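Local coordinates for protein acyl-coenzyme A oxidase 1 (PDB 5Y9D) that catalyses the FAD-dependent oxidation of saturated acyl-CoA by molecular oxygen to (2E)-enoyl-CoA and hydrogen peroxide in peroxisomal fatty acid beta-oxidation, at residues T182-D187 with F193-P198; T215-F220 with I270-V275; Y333-R338 with D638-L643. All blocks are in the same frame, centred on the assembly; numbering follows the deposited sequence.

Interaction 1: residues T182-D187 with F193-P198; sequences TTATYD and FIINTP
Tyr186 and Phe193 face each other near the turn end of an antiparallel beta hairpin and meet as a T-shaped (edge-to-face) pair. The edge of Tyr186 is directed at the face of Phe193, with the centroids 5.6 Å apart and the planes at 64°. Tyr186 CD1 lies over that face, and Phe193 CE1 also reaches Tyr186 CB at 3.8 Å. Phe193 turns its CG away from its own carbonyl carbon (chi1 -68°), which swings the ring across toward the facing strand. On the same face of the sheet Ile195 folds back at chi2 (-59°), and its CD1 lands on Ala184 CB at 3.4 Å. The other face carries Thr183, Thr185, Ile194 and Asn196. There Thr183 and Asn196 stand side by side, and Ile194 CD1 extends to Asp187 CB at 4.2 Å.

The backbone fixes this pairing. Thr183 and Asn196 form a hydrogen-bonded pair, Thr183 N to Asn196 O 2.8 Å and Asn196 N to Thr183 O 2.9 Å, both donors in the carbonyl plane. Thr185 and Ile194 form the next such pair, with donors tilted from the carbonyl planes. A weak bond from Thr183 OG1 to Asn196 O, 3.4 Å, adds to the grip on that carbonyl.

Further out, strand 216-225 pairs in parallel with 183-187, and strand 275-278 pairs antiparallel with 192-196. Phe235 sets a second edge-to-face contact on Phe193. The polar ends have their own mates: Tyr186 OH bonds Asp191, Asp187 pairs with Arg276, and Thr182 OG1 bonds Glu170.

The hairpin of the acyl-CoA dehydrogenase-like middle domain is thus two-sided: a buried aliphatic and aromatic face packs inward, a more polar face lies partly exposed, and backbone bonds hold the two strands in register.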
loop_
_atom_site.group_PDB
_atom_site.type_symbol
_atom_site.label_atom_id
_atom_site.label_comp_id
_atom_site.label_asym_id
_atom_site.label_seq_id
_atom_site.Cartn_x
_atom_site.Cartn_y
_atom_site.Cartn_z
ATOM N N THR A 182 -28.759 14.313 -7.756
ATOM C CA THR A 182 -29.938 14.293 -6.878
ATOM C C THR A 182 -30.580 15.657 -6.783
ATOM O O THR A 182 -29.886 16.632 -6.590
ATOM C CB THR A 182 -29.548 13.927 -5.451
ATOM O OG1 THR A 182 -29.121 12.565 -5.403
ATOM C CG2 THR A 182 -30.725 14.109 -4.520
ATOM N N THR A 183 -31.909 15.727 -6.843
ATOM C CA THR A 183 -32.584 17.025 -6.847
ATOM C C THR A 183 -33.389 17.308 -5.619
ATOM O O THR A 183 -34.008 16.411 -5.060
ATOM C CB THR A 183 -33.592 17.148 -8.017
ATOM O OG1 THR A 183 -34.696 16.245 -7.819
ATOM C CG2 THR A 183 -32.913 16.936 -9.392
ATOM N N ALA A 184 -33.476 18.594 -5.294
ATOM C CA ALA A 184 -34.382 19.113 -4.278
ATOM C C ALA A 184 -35.232 20.224 -4.886
ATOM O O ALA A 184 -34.820 21.400 -4.905
ATOM C CB ALA A 184 -33.597 19.676 -3.111
ATOM N N THR A 185 -36.424 19.870 -5.354
ATOM C CA THR A 185 -37.217 20.813 -6.101
ATOM C C THR A 185 -38.375 21.288 -5.239
ATOM O O THR A 185 -39.090 20.484 -4.649
ATOM C CB THR A 185 -37.653 20.287 -7.491
ATOM O OG1 THR A 185 -38.957 20.767 -7.804
ATOM C CG2 THR A 185 -37.662 18.797 -7.571
ATOM N N TYR A 186 -38.521 22.621 -5.185
ATOM C CA TYR A 186 -39.372 23.312 -4.216
ATOM C C TYR A 186 -40.815 23.247 -4.634
ATOM O O TYR A 186 -41.114 23.358 -5.799
ATOM C CB TYR A 186 -38.979 24.785 -4.058
ATOM C CG TYR A 186 -39.894 25.488 -3.078
ATOM C CD1 TYR A 186 -39.907 25.127 -1.735
ATOM C CD2 TYR A 186 -40.795 26.469 -3.500
ATOM C CE1 TYR A 186 -40.759 25.745 -0.834
ATOM C CE2 TYR A 186 -41.659 27.092 -2.609
ATOM C CZ TYR A 186 -41.632 26.726 -1.280
ATOM O OH TYR A 186 -42.474 27.321 -0.389
ATOM N N ASP A 187 -41.700 23.039 -3.671
ATOM C CA ASP A 187 -43.122 22.968 -3.958
ATOM C C ASP A 187 -43.861 23.938 -3.057
ATOM O O ASP A 187 -43.950 23.733 -1.852
ATOM C CB ASP A 187 -43.649 21.535 -3.790
ATOM C CG ASP A 187 -45.134 21.409 -4.126
ATOM O OD1 ASP A 187 -45.789 22.444 -4.348
ATOM O OD2 ASP A 187 -45.654 20.275 -4.152
ATOM N N PHE A 193 -39.785 20.570 0.105
ATOM C CA PHE A 193 -38.895 20.090 -0.946
ATOM C C PHE A 193 -39.206 18.638 -1.295
ATOM O O PHE A 193 -39.518 17.794 -0.439
ATOM C CB PHE A 193 -37.425 20.237 -0.565
ATOM C CG PHE A 193 -36.956 21.676 -0.469
ATOM C CD1 PHE A 193 -36.769 22.433 -1.610
ATOM C CD2 PHE A 193 -36.712 22.250 0.739
ATOM C CE1 PHE A 193 -36.334 23.734 -1.527
ATOM C CE2 PHE A 193 -36.286 23.557 0.834
ATOM C CZ PHE A 193 -36.094 24.305 -0.294
ATOM N N ILE A 194 -39.118 18.378 -2.585
ATOM C CA ILE A 194 -39.217 17.057 -3.148
ATOM C C ILE A 194 -37.798 16.628 -3.488
ATOM O O ILE A 194 -37.152 17.192 -4.387
ATOM C CB ILE A 194 -40.104 17.075 -4.399
ATOM C CG1 ILE A 194 -41.496 17.566 -4.033
ATOM C CG2 ILE A 194 -40.214 15.701 -5.046
ATOM C CD1 ILE A 194 -42.377 17.774 -5.251
ATOM N N ILE A 195 -37.332 15.630 -2.747
ATOM C CA ILE A 195 -36.013 15.075 -2.912
ATOM C C ILE A 195 -36.110 13.846 -3.774
ATOM O O ILE A 195 -36.765 12.875 -3.388
ATOM C CB ILE A 195 -35.385 14.667 -1.561
ATOM C CG1 ILE A 195 -35.258 15.876 -0.648
ATOM C CG2 ILE A 195 -34.020 14.059 -1.758
ATOM C CD1 ILE A 195 -34.417 16.999 -1.206
ATOM N N ASN A 196 -35.411 13.877 -4.908
ATOM C CA ASN A 196 -35.496 12.812 -5.892
ATOM C C ASN A 196 -34.148 12.412 -6.496
ATOM O O ASN A 196 -33.326 13.268 -6.881
ATOM C CB ASN A 196 -36.484 13.172 -7.007
ATOM C CG ASN A 196 -36.858 11.960 -7.865
ATOM O OD1 ASN A 196 -37.507 10.992 -7.407
ATOM N ND2 ASN A 196 -36.432 11.992 -9.110
ATOM N N THR A 197 -33.954 11.093 -6.593
ATOM C CA THR A 197 -32.833 10.507 -7.282
ATOM C C THR A 197 -33.327 10.110 -8.683
ATOM O O THR A 197 -34.057 9.149 -8.834
ATOM C CB THR A 197 -32.355 9.263 -6.527
ATOM O OG1 THR A 197 -32.175 9.562 -5.130
ATOM C CG2 THR A 197 -31.071 8.762 -7.084
ATOM N N PRO A 198 -32.928 10.847 -9.716
ATOM C CA PRO A 198 -33.516 10.639 -11.034
ATOM C C PRO A 198 -33.116 9.303 -11.725
ATOM O O PRO A 198 -33.921 8.729 -12.465
ATOM C CB PRO A 198 -33.045 11.863 -11.814
ATOM C CG PRO A 198 -31.779 12.280 -11.168
ATOM C CD PRO A 198 -31.885 11.894 -9.722
#

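Interaction 2: residues T215-F220 with I270-V275; sequences THCVCF and IQFTNV
Cys217 and Cys219 of strand 216-225 both direct a sulfur at the Phe272 ring, where two beta sheets of the middle domain pack together. The strand is entered through Thr215 and His216, joined by a hydrogen bond of 2.9 Å between Thr215 OG1 and His216 ND1. The hydroxyl lies in the plane of the imidazole, at its edge. Thr215 OG1 is also bonded to Tyr163 N, and the His216 ring stacks on Phe162.

Cys217 follows with its side chain turned toward 270-275. Its SG comes to the rim of the phenyl ring, 4.1 Å from Phe272 CZ; seen from the ring centroid it lies 76° off the normal, an edge-on sulfur-aromatic contact. Cys219 resumes the approach two residues on. Cys219 SG stands anti to the backbone N (chi1 156°) and closes to 3.8 Å of Phe272 CE2, the carbon next to CZ. This second sulfur comes in obliquely, 4.7 Å from the ring centroid.

The ring is also covered on one face from its own strand: Ile270 CG2 sits 3.5 Å above the plane of Phe272, offset toward the rim. Val237 of strand 228-238 touches both Phe272 and Cys219, and the Phe272 backbone N is bonded to Thr197 OG1. The two strands are not paired; the nearest CA atoms, those of Cys219 and Ile270, are 10.0 Å apart, and the gap is bridged by side chains alone.

All three touching residues are buried. The contact probably rests mainly on dispersion between two polarisable thiol sulfurs and the aromatic rim, joining the mixed sheet that holds strand 216-225 to the three-stranded antiparallel sheet that holds 268-272, without any polar bond between the two segments.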
loop_
_atom_site.group_PDB
_atom_site.type_symbol
_atom_site.label_atom_id
_atom_site.label_comp_id
_atom_site.label_asym_id
_atom_site.label_seq_id
_atom_site.Cartn_x
_atom_site.Cartn_y
_atom_site.Cartn_z
ATOM N N THR A 215 -30.912 7.325 11.457
ATOM C CA THR A 215 -32.329 7.692 11.330
ATOM C C THR A 215 -32.553 8.917 10.451
ATOM O O THR A 215 -33.575 9.051 9.820
ATOM C CB THR A 215 -32.893 8.053 12.674
ATOM O OG1 THR A 215 -32.118 9.139 13.191
ATOM C CG2 THR A 215 -32.813 6.838 13.583
ATOM N N HIS A 216 -31.586 9.823 10.462
ATOM C CA HIS A 216 -31.682 11.063 9.733
ATOM C C HIS A 216 -30.455 11.154 8.907
ATOM O O HIS A 216 -29.447 10.519 9.242
ATOM C CB HIS A 216 -31.750 12.225 10.698
ATOM C CG HIS A 216 -33.088 12.373 11.329
ATOM N ND1 HIS A 216 -33.549 11.517 12.309
ATOM C CD2 HIS A 216 -34.083 13.259 11.102
ATOM C CE1 HIS A 216 -34.772 11.879 12.663
ATOM N NE2 HIS A 216 -35.120 12.925 11.939
ATOM N N CYS A 217 -30.541 11.913 7.822
ATOM C CA CYS A 217 -29.354 12.249 7.028
ATOM C C CYS A 217 -29.316 13.749 6.731
ATOM O O CYS A 217 -30.345 14.439 6.819
ATOM C CB CYS A 217 -29.343 11.445 5.726
ATOM S SG CYS A 217 -30.001 12.243 4.244
ATOM N N VAL A 218 -28.124 14.245 6.426
ATOM C CA VAL A 218 -27.986 15.518 5.745
ATOM C C VAL A 218 -27.675 15.172 4.333
ATOM O O VAL A 218 -26.739 14.451 4.072
ATOM C CB VAL A 218 -26.828 16.354 6.280
ATOM C CG1 VAL A 218 -26.606 17.573 5.401
ATOM C CG2 VAL A 218 -27.127 16.803 7.677
ATOM N N CYS A 219 -28.449 15.678 3.406
ATOM C CA CYS A 219 -28.353 15.201 2.034
ATOM C C CYS A 219 -28.071 16.374 1.102
ATOM O O CYS A 219 -28.701 17.410 1.221
ATOM C CB CYS A 219 -29.656 14.502 1.687
ATOM S SG CYS A 219 -30.043 14.430 -0.065
ATOM N N PHE A 220 -27.094 16.237 0.220
ATOM C CA PHE A 220 -26.734 17.346 -0.665
ATOM C C PHE A 220 -27.429 17.143 -2.016
ATOM O O PHE A 220 -27.406 16.049 -2.553
ATOM C CB PHE A 220 -25.228 17.465 -0.844
ATOM C CG PHE A 220 -24.503 17.896 0.394
ATOM C CD1 PHE A 220 -24.332 17.008 1.464
ATOM C CD2 PHE A 220 -23.979 19.172 0.500
ATOM C CE1 PHE A 220 -23.657 17.395 2.614
ATOM C CE2 PHE A 220 -23.312 19.567 1.643
ATOM C CZ PHE A 220 -23.135 18.673 2.702
ATOM N N ILE A 270 -28.396 4.992 -0.792
ATOM C CA ILE A 270 -29.668 5.630 -0.533
ATOM C C ILE A 270 -30.224 6.116 -1.864
ATOM O O ILE A 270 -29.529 6.800 -2.622
ATOM C CB ILE A 270 -29.551 6.898 0.325
ATOM C CG1 ILE A 270 -28.560 6.749 1.479
ATOM C CG2 ILE A 270 -30.923 7.292 0.899
ATOM C CD1 ILE A 270 -28.503 7.991 2.345
ATOM N N GLN A 271 -31.471 5.761 -2.142
ATOM C CA GLN A 271 -32.221 6.323 -3.263
ATOM C C GLN A 271 -33.463 7.014 -2.694
ATOM O O GLN A 271 -34.091 6.502 -1.781
ATOM C CB GLN A 271 -32.617 5.233 -4.231
ATOM C CG GLN A 271 -31.408 4.548 -4.871
ATOM C CD GLN A 271 -31.813 3.352 -5.669
ATOM O OE1 GLN A 271 -32.846 2.772 -5.395
ATOM N NE2 GLN A 271 -31.001 2.958 -6.655
ATOM N N PHE A 272 -33.757 8.206 -3.206
ATOM C CA PHE A 272 -34.984 8.935 -2.868
ATOM C C PHE A 272 -35.954 8.978 -4.072
ATOM O O PHE A 272 -35.550 9.322 -5.175
ATOM C CB PHE A 272 -34.621 10.359 -2.444
ATOM C CG PHE A 272 -33.677 10.443 -1.272
ATOM C CD1 PHE A 272 -34.118 10.204 0.022
ATOM C CD2 PHE A 272 -32.360 10.831 -1.450
ATOM C CE1 PHE A 272 -33.255 10.318 1.124
ATOM C CE2 PHE A 272 -31.497 10.953 -0.369
ATOM C CZ PHE A 272 -31.944 10.704 0.931
ATOM N N THR A 273 -37.214 8.610 -3.844
ATOM C CA THR A 273 -38.290 8.751 -4.835
ATOM C C THR A 273 -39.428 9.642 -4.297
ATOM O O THR A 273 -40.239 9.168 -3.508
ATOM C CB THR A 273 -38.923 7.398 -5.245
ATOM O OG1 THR A 273 -37.970 6.579 -5.911
ATOM C CG2 THR A 273 -40.036 7.637 -6.250
ATOM N N ASN A 274 -39.478 10.900 -4.756
ATOM C CA ASN A 274 -40.471 11.948 -4.328
ATOM C C ASN A 274 -40.680 11.947 -2.853
ATOM O O ASN A 274 -41.791 11.722 -2.363
ATOM C CB ASN A 274 -41.835 11.862 -5.061
ATOM C CG ASN A 274 -41.743 12.278 -6.528
ATOM O OD1 ASN A 274 -42.357 13.267 -6.932
ATOM N ND2 ASN A 274 -40.965 11.510 -7.346
ATOM N N VAL A 275 -39.575 12.133 -2.149
ATOM C CA VAL A 275 -39.602 12.260 -0.705
ATOM C C VAL A 275 -39.790 13.712 -0.289
ATOM O O VAL A 275 -39.018 14.584 -0.676
ATOM C CB VAL A 275 -38.331 11.693 -0.076
ATOM C CG1 VAL A 275 -38.303 11.999 1.407
ATOM C CG2 VAL A 275 -38.291 10.204 -0.303
#

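Interaction 3: residues Y333-R338 with D638-L643; sequences YACVRR and DQVIGL. With FAD (flavin-adenine dinucleotide), chain D.
Cys335 of 333-338 presses its sulfur against Val640 and Ile641 in the first turn of helix 640-646, a small apolar joint between the helical C-alpha1 domain and the helical C-terminal acyl-CoA oxidase region. Cys335 SG lies 3.7 Å from Val640 CG2 and 3.8 Å from Ile641 CD1. Val640 points its CB toward 333-338 and touches the sulfur with CG2. Ile641 gets there by a bend, chi2 -51°, that curls CD1 back toward it. Gln639 marks the N-cap position of the receiving helix.

Arg337, two residues on from Cys335, serves the cofactor. Its CB sits over one face of the Tyr333 ring. With CG anti to the backbone N and the chain bent at chi2 (58°), the guanidinium is brought edge-on to the FAD diphosphate. Arg337 NE and NH2 both donate to FAD O1A, at 2.8 Å and 2.9 Å respectively, a fork that holds one phosphate oxygen close to the guanidinium plane; NH2 also makes a weak bond to O2P of the other phosphate. Tyr333 OH lies 3.1 Å above the plane of the Arg337 guanidinium, offset toward its rim, and is itself bonded to His442. Arg337 NH1, left over from the fork, bonds Tyr666 OH and the Leu171 carbonyl of the second subunit. Thr169 and Ser175 of that subunit bind the same FAD, which therefore sits at the dimer interface.

A methionine in place of Arg337 would probably leave the negatively charged diphosphate without this matching positive charge and the Leu171 carbonyl of the second subunit without its donor.

The turn that delivers the arginine is closed by the backbone: Tyr333 O accepts from both Val336 N and Arg337 N, the latter at 2.9 Å.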
loop_
_atom_site.group_PDB
_atom_site.type_symbol
_atom_site.label_atom_id
_atom_site.label_comp_id
_atom_site.label_asym_id
_atom_site.label_seq_id
_atom_site.Cartn_x
_atom_site.Cartn_y
_atom_site.Cartn_z
ATOM N N TYR A 333 11.180 -3.415 16.988
ATOM C CA TYR A 333 11.531 -4.677 16.410
ATOM C C TYR A 333 12.928 -4.638 15.800
ATOM O O TYR A 333 13.621 -5.640 15.889
ATOM C CB TYR A 333 10.513 -5.096 15.361
ATOM C CG TYR A 333 10.756 -6.477 14.826
ATOM C CD1 TYR A 333 10.740 -7.559 15.658
ATOM C CD2 TYR A 333 10.985 -6.701 13.460
ATOM C CE1 TYR A 333 10.961 -8.836 15.176
ATOM C CE2 TYR A 333 11.192 -7.977 12.969
ATOM C CZ TYR A 333 11.191 -9.041 13.841
ATOM O OH TYR A 333 11.388 -10.334 13.377
ATOM N N ALA A 334 13.343 -3.503 15.216
ATOM C CA ALA A 334 14.663 -3.372 14.565
ATOM C C ALA A 334 15.792 -3.468 15.556
ATOM O O ALA A 334 16.868 -3.992 15.260
ATOM C CB ALA A 334 14.785 -2.033 13.826
ATOM N N CYS A 335 15.564 -2.886 16.711
ATOM C CA CYS A 335 16.498 -2.960 17.801
ATOM C C CYS A 335 16.643 -4.355 18.418
ATOM O O CYS A 335 17.541 -4.572 19.200
ATOM C CB CYS A 335 16.063 -2.012 18.896
ATOM S SG CYS A 335 16.131 -0.285 18.422
ATOM N N VAL A 336 15.759 -5.291 18.121
ATOM C CA VAL A 336 15.915 -6.618 18.711
ATOM C C VAL A 336 16.129 -7.741 17.689
ATOM O O VAL A 336 16.753 -8.731 17.994
ATOM C CB VAL A 336 14.758 -6.963 19.674
ATOM C CG1 VAL A 336 14.838 -6.086 20.909
ATOM C CG2 VAL A 336 13.388 -6.857 19.010
ATOM N N ARG A 337 15.648 -7.561 16.468
ATOM C CA ARG A 337 15.797 -8.574 15.437
ATOM C C ARG A 337 17.245 -8.622 14.953
ATOM O O ARG A 337 17.890 -7.574 14.782
ATOM C CB ARG A 337 14.824 -8.264 14.302
ATOM C CG ARG A 337 14.910 -9.174 13.132
ATOM C CD ARG A 337 14.688 -10.606 13.508
ATOM N NE ARG A 337 14.430 -11.379 12.302
ATOM C CZ ARG A 337 13.837 -12.560 12.296
ATOM N NH1 ARG A 337 13.445 -13.095 13.424
ATOM N NH2 ARG A 337 13.612 -13.186 11.146
ATOM N N ARG A 338 17.767 -9.829 14.812
ATOM C CA ARG A 338 19.100 -10.022 14.298
ATOM C C ARG A 338 19.059 -10.897 13.060
ATOM O O ARG A 338 18.461 -11.943 13.056
ATOM C CB ARG A 338 20.002 -10.659 15.349
ATOM C CG ARG A 338 20.232 -9.862 16.619
ATOM C CD ARG A 338 20.935 -10.752 17.622
ATOM N NE ARG A 338 21.163 -10.158 18.925
ATOM C CZ ARG A 338 22.113 -9.280 19.183
ATOM N NH1 ARG A 338 22.909 -8.869 18.225
ATOM N NH2 ARG A 338 22.259 -8.799 20.391
ATOM N N ASP A 638 21.095 6.186 17.616
ATOM C CA ASP A 638 21.535 5.957 18.992
ATOM C C ASP A 638 20.382 6.164 19.988
ATOM O O ASP A 638 20.383 5.534 21.042
ATOM C CB ASP A 638 22.756 6.833 19.370
ATOM C CG ASP A 638 23.363 6.457 20.757
ATOM O OD1 ASP A 638 23.757 5.291 20.968
ATOM O OD2 ASP A 638 23.461 7.334 21.642
ATOM N N GLN A 639 19.436 7.041 19.650
ATOM C CA GLN A 639 18.339 7.432 20.541
ATOM C C GLN A 639 16.929 6.947 20.108
ATOM O O GLN A 639 15.936 7.463 20.615
ATOM C CB GLN A 639 18.284 8.966 20.663
ATOM C CG GLN A 639 19.516 9.678 21.227
ATOM C CD GLN A 639 19.726 9.421 22.714
ATOM O OE1 GLN A 639 18.990 9.938 23.578
ATOM N NE2 GLN A 639 20.753 8.622 23.025
ATOM N N VAL A 640 16.822 5.981 19.192
ATOM C CA VAL A 640 15.518 5.643 18.638
ATOM C C VAL A 640 14.484 5.280 19.671
ATOM O O VAL A 640 13.280 5.613 19.485
ATOM C CB VAL A 640 15.521 4.471 17.655
ATOM C CG1 VAL A 640 15.800 4.975 16.264
ATOM C CG2 VAL A 640 16.473 3.345 18.068
ATOM N N ILE A 641 14.922 4.561 20.693
ATOM C CA ILE A 641 14.060 4.124 21.764
ATOM C C ILE A 641 13.512 5.305 22.534
ATOM O O ILE A 641 12.373 5.293 22.934
ATOM C CB ILE A 641 14.754 3.113 22.684
ATOM C CG1 ILE A 641 15.135 1.872 21.897
ATOM C CG2 ILE A 641 13.836 2.696 23.806
ATOM C CD1 ILE A 641 13.992 1.293 21.104
ATOM N N GLY A 642 14.331 6.320 22.756
ATOM C CA GLY A 642 13.841 7.514 23.399
ATOM C C GLY A 642 12.783 8.266 22.624
ATOM O O GLY A 642 11.774 8.606 23.182
ATOM N N LEU A 643 12.979 8.482 21.332
ATOM C CA LEU A 643 11.999 9.198 20.504
ATOM C C LEU A 643 10.651 8.476 20.296
ATOM O O LEU A 643 9.520 9.048 20.407
ATOM C CB LEU A 643 12.665 9.565 19.184
ATOM C CG LEU A 643 14.065 10.123 19.442
ATOM C CD1 LEU A 643 14.974 10.014 18.239
ATOM C CD2 LEU A 643 14.014 11.552 19.940
HETATM P PA FAD D . 14.439 -11.051 8.053
HETATM O O1A FAD D . 14.654 -11.064 9.511
HETATM O O2A FAD D . 15.334 -11.777 7.154
HETATM O O5B FAD D . 14.420 -9.537 7.650
HETATM C C5B FAD D . 13.961 -8.542 8.540
HETATM C C4B FAD D . 14.175 -7.172 7.935
HETATM O O4B FAD D . 15.529 -6.778 8.104
HETATM C C3B FAD D . 13.879 -7.175 6.451
HETATM O O3B FAD D . 13.127 -6.022 6.127
HETATM C C2B FAD D . 15.233 -7.118 5.790
HETATM O O2B FAD D . 15.251 -6.276 4.647
HETATM C C1B FAD D . 16.153 -6.562 6.848
HETATM N N9A FAD D . 17.451 -7.247 6.712
HETATM C C8A FAD D . 17.696 -8.539 6.909
HETATM N N7A FAD D . 18.987 -8.817 6.673
HETATM C C5A FAD D . 19.589 -7.684 6.302
HETATM C C6A FAD D . 20.946 -7.253 5.900
HETATM N N6A FAD D . 21.962 -8.118 5.848
HETATM N N1A FAD D . 21.144 -5.971 5.587
HETATM C C2A FAD D . 20.153 -5.096 5.635
HETATM N N3A FAD D . 18.914 -5.412 5.988
HETATM C C4A FAD D . 18.566 -6.658 6.327
HETATM N N1 FAD D . 9.024 -20.104 4.832
HETATM C C2 FAD D . 9.113 -21.407 4.581
HETATM O O2 FAD D . 10.171 -21.974 4.815
HETATM N N3 FAD D . 8.111 -22.117 4.101
HETATM C C4 FAD D . 6.952 -21.566 3.825
HETATM O O4 FAD D . 6.048 -22.256 3.382
HETATM C C4X FAD D . 6.762 -20.136 4.064
HETATM N N5 FAD D . 5.612 -19.521 3.802
HETATM C C5X FAD D . 5.478 -18.217 4.037
HETATM C C6 FAD D . 4.272 -17.627 3.770
HETATM C C7 FAD D . 4.104 -16.293 4.003
HETATM C C7M FAD D . 2.788 -15.654 3.698
HETATM C C8 FAD D . 5.221 -15.498 4.545
HETATM C C8M FAD D . 5.026 -14.038 4.798
HETATM C C9 FAD D . 6.439 -16.085 4.812
HETATM C C9A FAD D . 6.599 -17.427 4.580
HETATM N N10 FAD D . 7.818 -18.051 4.845
HETATM C C10 FAD D . 7.909 -19.414 4.601
HETATM C "C1'" FAD D . 8.947 -17.317 5.396
HETATM C "C2'" FAD D . 9.463 -16.255 4.461
HETATM O "O2'" FAD D . 10.330 -16.905 3.562
HETATM C "C3'" FAD D . 10.245 -15.225 5.251
HETATM O "O3'" FAD D . 9.343 -14.217 5.653
HETATM C "C4'" FAD D . 11.369 -14.575 4.461
HETATM O "O4'" FAD D . 12.056 -15.551 3.688
HETATM C "C5'" FAD D . 12.397 -13.953 5.375
HETATM O "O5'" FAD D . 11.771 -13.047 6.251
HETATM P P FAD D . 12.303 -12.871 7.700
HETATM O O1P FAD D . 11.148 -12.843 8.581
HETATM O O2P FAD D . 13.367 -13.849 7.916
HETATM O O3P FAD D . 12.939 -11.434 7.700
#

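Interactions 1 and 2 are neighbours in the middle beta domain, with centres about 10 Å apart, and follow one another along the chain. Strands 183-187 and 216-225 lie side by side in the mixed sheet, which interaction 2 joins to the three-stranded sheet of 268-272. The two contacts touch through probable backbone hydrogen bonds, Thr197 N to Phe272 O at 2.8 Å and Ile195 N to Val275 O at 2.9 Å. Interaction 3 comes later in sequence, in the helical region across the chain's centre, its centre about 59 Å and 52 Å from those of interactions 1 and 2. Dimerisation relates the two ends: the FAD whose diphosphate Arg337 holds is also hydrogen-bonded by Thr169 of the second subunit.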